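Dual function macrocyclase-peptidase POPB (Galerina marginata, PDB 5N4B) cleaves peptide bonds after proline and joins peptide ends into macrocycles during biosynthesis of the amanitin toxins. Local coordinates at residues 573-578 against 714-719; 586-591 against 652-657. The protein carries 1 engineered substitution. All blocks are in the same frame, centred on the assembly; numbering follows the deposited sequence.

In the fold
Both contacts lie in the alpha/beta-hydrolase domain, their centres about 10 Å apart, and both reach the eight-stranded mixed sheet. Along the chain the order is 573-578, 586-591, 652-657, 714-719, with both segments of contact 2 falling between those of contact 1. Strand 572-577 runs directly into helix 579-590 through the turn at Ala578, engineered from the charge-relay serine. The sheet is covered on both sides: helix 705-722 takes one face, helix 579-590 the other, with Ile574 CD1 4.0 Å from Ile588 CG2 and Phe718 CE2 3.7 Å from Leu655 CB. The two contacts thus pack the strands that lead toward that position and Asp662.

Contact 1: residues 573-578 against 714-719; sequences AINGAA and DKWGFI. Engineered in segment 573-578: Ala578 (natural residue Ser).
The indole of Trp716, in one of its two conformers, and the side-chain amide of Asn575 are set at 78° to each other, so they do not stack. In that conformer OD1 of Asn575 approaches the ring obliquely, 3.8 Å from Trp716 CH2. One face of the indole carries CE of its own neighbour Lys715, 3.3 Å above the ring plane and displaced toward the rim; Phe76 meets the ring with its plane roughly perpendicular. This is the alpha/beta-hydrolase core, where helix 714-719 lies against strand 573-577. The two segment axes run nearly antiparallel, at 159°, and come within 10.4 Å, spacing that suits a helix layered on a sheet. The strand ends at the nucleophile elbow: Ala578, engineered in place of the natural serine, has the positive phi expected of that turn and stays clear of the helix.

Alternation of the strand decides which side chains meet the helix. Ala573 and Asn575 face it, while Ile574 points away. At one end the packing is apolar, Ala573 CB against CG2 of Ile719, 3.6 Å apart; Ile719 also reaches Ile493 and Val600 on the two flanking strands. At the other end it is polar. The chain of Lys715 bends at chi3 (82°), which takes CE over the indole and delivers NZ to the amide. Asn575 ND2 is bound by Val600 O and Glu602 OE2, which settles how the amide is flipped, and the same OE2 forms a salt bridge with Lys715 NZ. Amide, ammonium and carboxylate therefore close a buried polar triangle, consistent with a charged lysine. Its third side is the bond from Lys715 NZ to Asn575 OD1, 3.1 Å long, with the nitrogen standing above the carbonyl plane rather than on a lone pair.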
loop_
_atom_site.group_PDB
_atom_site.type_symbol
_atom_site.label_atom_id
_atom_site.label_comp_id
_atom_site.label_asym_id
_atom_site.label_seq_id
_atom_site.Cartn_x
_atom_site.Cartn_y
_atom_site.Cartn_z
ATOM N N ALA A 573 19.906 -1.929 -11.357
ATOM C CA ALA A 573 19.719 -2.105 -9.930
ATOM C C ALA A 573 18.259 -2.413 -9.683
ATOM O O ALA A 573 17.395 -1.940 -10.426
ATOM C CB ALA A 573 20.084 -0.851 -9.159
ATOM N N ILE A 574 17.979 -3.203 -8.666
ATOM C CA ILE A 574 16.602 -3.575 -8.355
ATOM C C ILE A 574 16.232 -3.179 -6.940
ATOM O O ILE A 574 17.069 -3.182 -6.023
ATOM C CB ILE A 574 16.290 -5.065 -8.612
ATOM C CG1 ILE A 574 17.270 -5.976 -7.906
ATOM C CG2 ILE A 574 16.249 -5.358 -10.127
ATOM C CD1 ILE A 574 16.934 -7.491 -8.023
ATOM N N ASN A 575 14.944 -2.862 -6.763
ATOM C CA ASN A 575 14.412 -2.382 -5.499
ATOM C C ASN A 575 12.955 -2.805 -5.386
ATOM O O ASN A 575 12.237 -2.867 -6.394
ATOM C CB ASN A 575 14.557 -0.847 -5.473
ATOM C CG ASN A 575 13.994 -0.166 -4.235
ATOM O OD1 ASN A 575 13.271 0.830 -4.375
ATOM N ND2 ASN A 575 14.324 -0.635 -3.052
ATOM N N GLY A 576 12.537 -3.115 -4.152
ATOM C CA GLY A 576 11.150 -3.459 -3.859
ATOM C C GLY A 576 11.016 -3.657 -2.368
ATOM O O GLY A 576 12.015 -3.796 -1.657
ATOM N N ALA A 577 9.772 -3.583 -1.907
ATOM C CA ALA A 577 9.468 -3.671 -0.492
ATOM C C ALA A 577 8.395 -4.718 -0.228
ATOM O O ALA A 577 7.459 -4.890 -1.006
ATOM C CB ALA A 577 8.982 -2.312 0.056
ATOM N N ALA A 578 8.525 -5.403 0.911
ATOM C CA ALA A 578 7.562 -6.418 1.370
ATOM C C ALA A 578 7.574 -7.563 0.375
ATOM O O ALA A 578 8.632 -8.207 0.239
ATOM C CB ALA A 578 6.201 -5.792 1.713
ATOM N N ASP A 714 20.754 7.403 1.434
ATOM C CA ASP A 714 21.592 6.214 1.638
ATOM C C ASP A 714 21.312 5.161 0.568
ATOM O O ASP A 714 22.242 4.584 0.002
ATOM C CB ASP A 714 21.285 5.588 2.994
ATOM C CG ASP A 714 21.930 6.281 4.180
ATOM O OD1 ASP A 714 22.760 7.160 3.985
ATOM O OD2 ASP A 714 21.577 5.909 5.343
ATOM N N LYS A 715 20.041 4.896 0.301
ATOM C CA LYS A 715 19.652 3.848 -0.644
ATOM C C LYS A 715 20.116 4.177 -2.056
ATOM O O LYS A 715 20.794 3.378 -2.718
ATOM C CB LYS A 715 18.126 3.672 -0.647
ATOM C CG LYS A 715 17.592 2.913 -1.795
ATOM C CD LYS A 715 16.134 2.554 -1.563
ATOM C CE LYS A 715 15.225 3.646 -1.884
ATOM N NZ LYS A 715 13.866 3.045 -2.279
ATOM N N TRP A 716 19.750 5.373 -2.536
ATOM C CA TRP A 716 20.067 5.726 -3.913
ATOM C C TRP A 716 21.552 6.025 -4.062
ATOM O O TRP A 716 22.141 5.752 -5.115
ATOM C CB TRP A 716 19.190 6.891 -4.398
ATOM C CG TRP A 716 17.727 6.581 -4.382
ATOM C CD1 TRP A 716 16.745 7.273 -3.714
ATOM C CD2 TRP A 716 17.070 5.488 -5.034
ATOM N NE1 TRP A 716 15.529 6.679 -3.925
ATOM C CE2 TRP A 716 15.697 5.568 -4.709
ATOM C CE3 TRP A 716 17.513 4.449 -5.852
ATOM C CZ2 TRP A 716 14.755 4.656 -5.190
ATOM C CZ3 TRP A 716 16.583 3.539 -6.324
ATOM C CH2 TRP A 716 15.221 3.649 -6.001
ATOM N N GLY A 717 22.183 6.547 -3.019
ATOM C CA GLY A 717 23.636 6.731 -3.062
ATOM C C GLY A 717 24.387 5.415 -3.088
ATOM O O GLY A 717 25.388 5.265 -3.810
ATOM N N PHE A 718 23.899 4.447 -2.335
ATOM C CA PHE A 718 24.490 3.108 -2.362
ATOM C C PHE A 718 24.408 2.536 -3.761
ATOM O O PHE A 718 25.377 1.993 -4.289
ATOM C CB PHE A 718 23.809 2.206 -1.345
ATOM C CG PHE A 718 24.307 0.772 -1.365
ATOM C CD1 PHE A 718 25.370 0.433 -0.554
ATOM C CD2 PHE A 718 23.716 -0.174 -2.141
ATOM C CE1 PHE A 718 25.892 -0.865 -0.534
ATOM C CE2 PHE A 718 24.212 -1.485 -2.135
ATOM C CZ PHE A 718 25.279 -1.818 -1.330
ATOM N N ILE A 719 23.231 2.632 -4.365
ATOM C CA ILE A 719 23.053 2.125 -5.709
ATOM C C ILE A 719 23.986 2.855 -6.664
ATOM O O ILE A 719 24.648 2.237 -7.500
ATOM C CB ILE A 719 21.585 2.233 -6.135
ATOM C CG1 ILE A 719 20.732 1.166 -5.434
ATOM C CG2 ILE A 719 21.467 2.101 -7.655
ATOM C CD1 ILE A 719 19.265 1.368 -5.559
#

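Contact 2: residues 586-591 against 652-657; sequences GSIVRA and PATLIT
Ile588 reaches out from the last turn of its helix and touches Pro652 and Thr654 with two separate branches. Its CG2 methyl rests 3.8 Å from CG of Pro652, an apolar contact, and its CD1 lies 3.7 Å from OG1 of Thr654, close enough for van der Waals packing but no polar bond. The side chain meets both partners at a slant. With chi1 at 68°, CG1 sits between the backbone N and the carbonyl carbon, and from there the extended chain carries CD1 along to the threonine while CG2 is left for the proline.

The hydroxyl that receives CD1 is itself tied down. Thr654 OG1 donates to Pro652 O at 2.8 Å, with the threonine hydroxyl OG1 lifted 41° out of the plane of the Pro652 carbonyl. This bond bridges residues 652 and 654 and fixes the rotation of the threonine, so a polar atom can lie against an isoleucine methyl with its own hydrogen bond satisfied.

Tight packing is confined to this one isoleucine and its two partners, which explains the modest 114 Å² buried between the segments. Pro652 is at once a close partner and the one touching residue that is partly exposed, so the solvent side begins at its ring. The loose part lies farther along the strand: the side chain of Ile656 stays 6.7 Å or more from segment 586-591 and packs on Phe673 and Ile674 of helix 668-680 instead.

Helix 579-590 is the connection of a beta-alpha-beta crossover from strand 572-577 to strand 598-602, and Ile588 also touches Ala599 of the latter. Lys649 NZ bonds Val589 O and Ala591 O at the helix's C-terminal end, while helix 548-563 flanks it through Ser587, and strand 653-659 runs between strands 598-602 and 688-693.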
loop_
_atom_site.group_PDB
_atom_site.type_symbol
_atom_site.label_atom_id
_atom_site.label_comp_id
_atom_site.label_asym_id
_atom_site.label_seq_id
_atom_site.Cartn_x
_atom_site.Cartn_y
_atom_site.Cartn_z
ATOM N N GLY A 586 14.913 -13.120 -3.996
ATOM C CA GLY A 586 14.879 -14.275 -4.874
ATOM C C GLY A 586 15.487 -14.029 -6.242
ATOM O O GLY A 586 16.097 -14.932 -6.832
ATOM N N SER A 587 15.340 -12.817 -6.767
ATOM C CA SER A 587 15.900 -12.521 -8.069
ATOM C C SER A 587 17.412 -12.587 -8.041
ATOM O O SER A 587 18.012 -13.050 -9.005
ATOM C CB SER A 587 15.429 -11.165 -8.565
ATOM O OG SER A 587 14.031 -11.186 -8.935
ATOM N N ILE A 588 18.055 -12.095 -6.980
ATOM C CA ILE A 588 19.523 -12.113 -6.975
ATOM C C ILE A 588 20.041 -13.529 -6.807
ATOM O O ILE A 588 21.093 -13.858 -7.350
ATOM C CB ILE A 588 20.189 -11.130 -5.989
ATOM C CG1 ILE A 588 19.965 -11.493 -4.542
ATOM C CG2 ILE A 588 19.760 -9.687 -6.266
ATOM C CD1 ILE A 588 20.701 -10.551 -3.588
ATOM N N VAL A 589 19.302 -14.391 -6.104
ATOM C CA VAL A 589 19.671 -15.799 -5.989
ATOM C C VAL A 589 19.540 -16.494 -7.339
ATOM O O VAL A 589 20.397 -17.312 -7.731
ATOM C CB VAL A 589 18.806 -16.466 -4.909
ATOM C CG1 VAL A 589 18.940 -17.981 -4.974
ATOM C CG2 VAL A 589 19.130 -15.876 -3.486
ATOM N N ARG A 590 18.471 -16.192 -8.073
ATOM C CA ARG A 590 18.098 -16.997 -9.241
ATOM C C ARG A 590 18.726 -16.522 -10.544
ATOM O O ARG A 590 19.007 -17.350 -11.437
ATOM C CB ARG A 590 16.574 -17.022 -9.401
ATOM C CG ARG A 590 15.881 -17.773 -8.271
ATOM C CD ARG A 590 14.353 -17.787 -8.350
ATOM N NE ARG A 590 13.892 -18.624 -9.447
ATOM C CZ ARG A 590 13.763 -19.951 -9.405
ATOM N NH1 ARG A 590 14.003 -20.625 -8.289
ATOM N NH2 ARG A 590 13.377 -20.621 -10.482
ATOM N N ALA A 591 18.933 -15.243 -10.722
ATOM C CA ALA A 591 19.341 -14.745 -12.024
ATOM C C ALA A 591 20.791 -15.105 -12.304
ATOM O O ALA A 591 21.584 -15.268 -11.384
ATOM C CB ALA A 591 19.230 -13.229 -12.042
ATOM N N PRO A 652 25.482 -9.239 -6.482
ATOM C CA PRO A 652 25.614 -7.790 -6.594
ATOM C C PRO A 652 25.724 -7.154 -5.226
ATOM O O PRO A 652 25.256 -7.693 -4.229
ATOM C CB PRO A 652 24.289 -7.361 -7.260
ATOM C CG PRO A 652 23.326 -8.389 -6.818
ATOM C CD PRO A 652 24.125 -9.694 -6.778
ATOM N N ALA A 653 26.274 -5.939 -5.222
ATOM C CA ALA A 653 26.204 -5.097 -4.025
ATOM C C ALA A 653 24.766 -5.033 -3.544
ATOM O O ALA A 653 23.873 -4.708 -4.324
ATOM C CB ALA A 653 26.681 -3.678 -4.335
ATOM N N THR A 654 24.548 -5.314 -2.254
ATOM C CA THR A 654 23.228 -5.466 -1.695
ATOM C C THR A 654 23.167 -4.684 -0.395
ATOM O O THR A 654 24.036 -4.834 0.477
ATOM C CB THR A 654 22.919 -6.946 -1.449
ATOM O OG1 THR A 654 22.869 -7.657 -2.698
ATOM C CG2 THR A 654 21.570 -7.124 -0.804
ATOM N N LEU A 655 22.126 -3.859 -0.261
ATOM C CA LEU A 655 21.838 -3.091 0.947
ATOM C C LEU A 655 20.416 -3.442 1.332
ATOM O O LEU A 655 19.453 -3.040 0.668
ATOM C CB LEU A 655 21.967 -1.604 0.746
ATOM C CG LEU A 655 21.596 -0.770 1.985
ATOM C CD1 LEU A 655 22.577 -1.027 3.122
ATOM C CD2 LEU A 655 21.592 0.696 1.673
ATOM N N ILE A 656 20.258 -4.283 2.334
ATOM C CA ILE A 656 18.940 -4.693 2.833
ATOM C C ILE A 656 18.519 -3.684 3.885
ATOM O O ILE A 656 19.366 -3.203 4.653
ATOM C CB ILE A 656 19.035 -6.120 3.416
ATOM C CG1 ILE A 656 19.635 -7.084 2.380
ATOM C CG2 ILE A 656 17.699 -6.575 3.925
ATOM C CD1 ILE A 656 19.504 -8.535 2.688
ATOM N N THR A 657 17.268 -3.334 3.925
ATOM C CA THR A 657 16.793 -2.384 4.937
ATOM C C THR A 657 15.558 -2.954 5.613
ATOM O O THR A 657 14.682 -3.511 4.950
ATOM C CB THR A 657 16.559 -0.947 4.392
ATOM O OG1 THR A 657 15.417 -0.929 3.546
ATOM C CG2 THR A 657 17.763 -0.475 3.549
#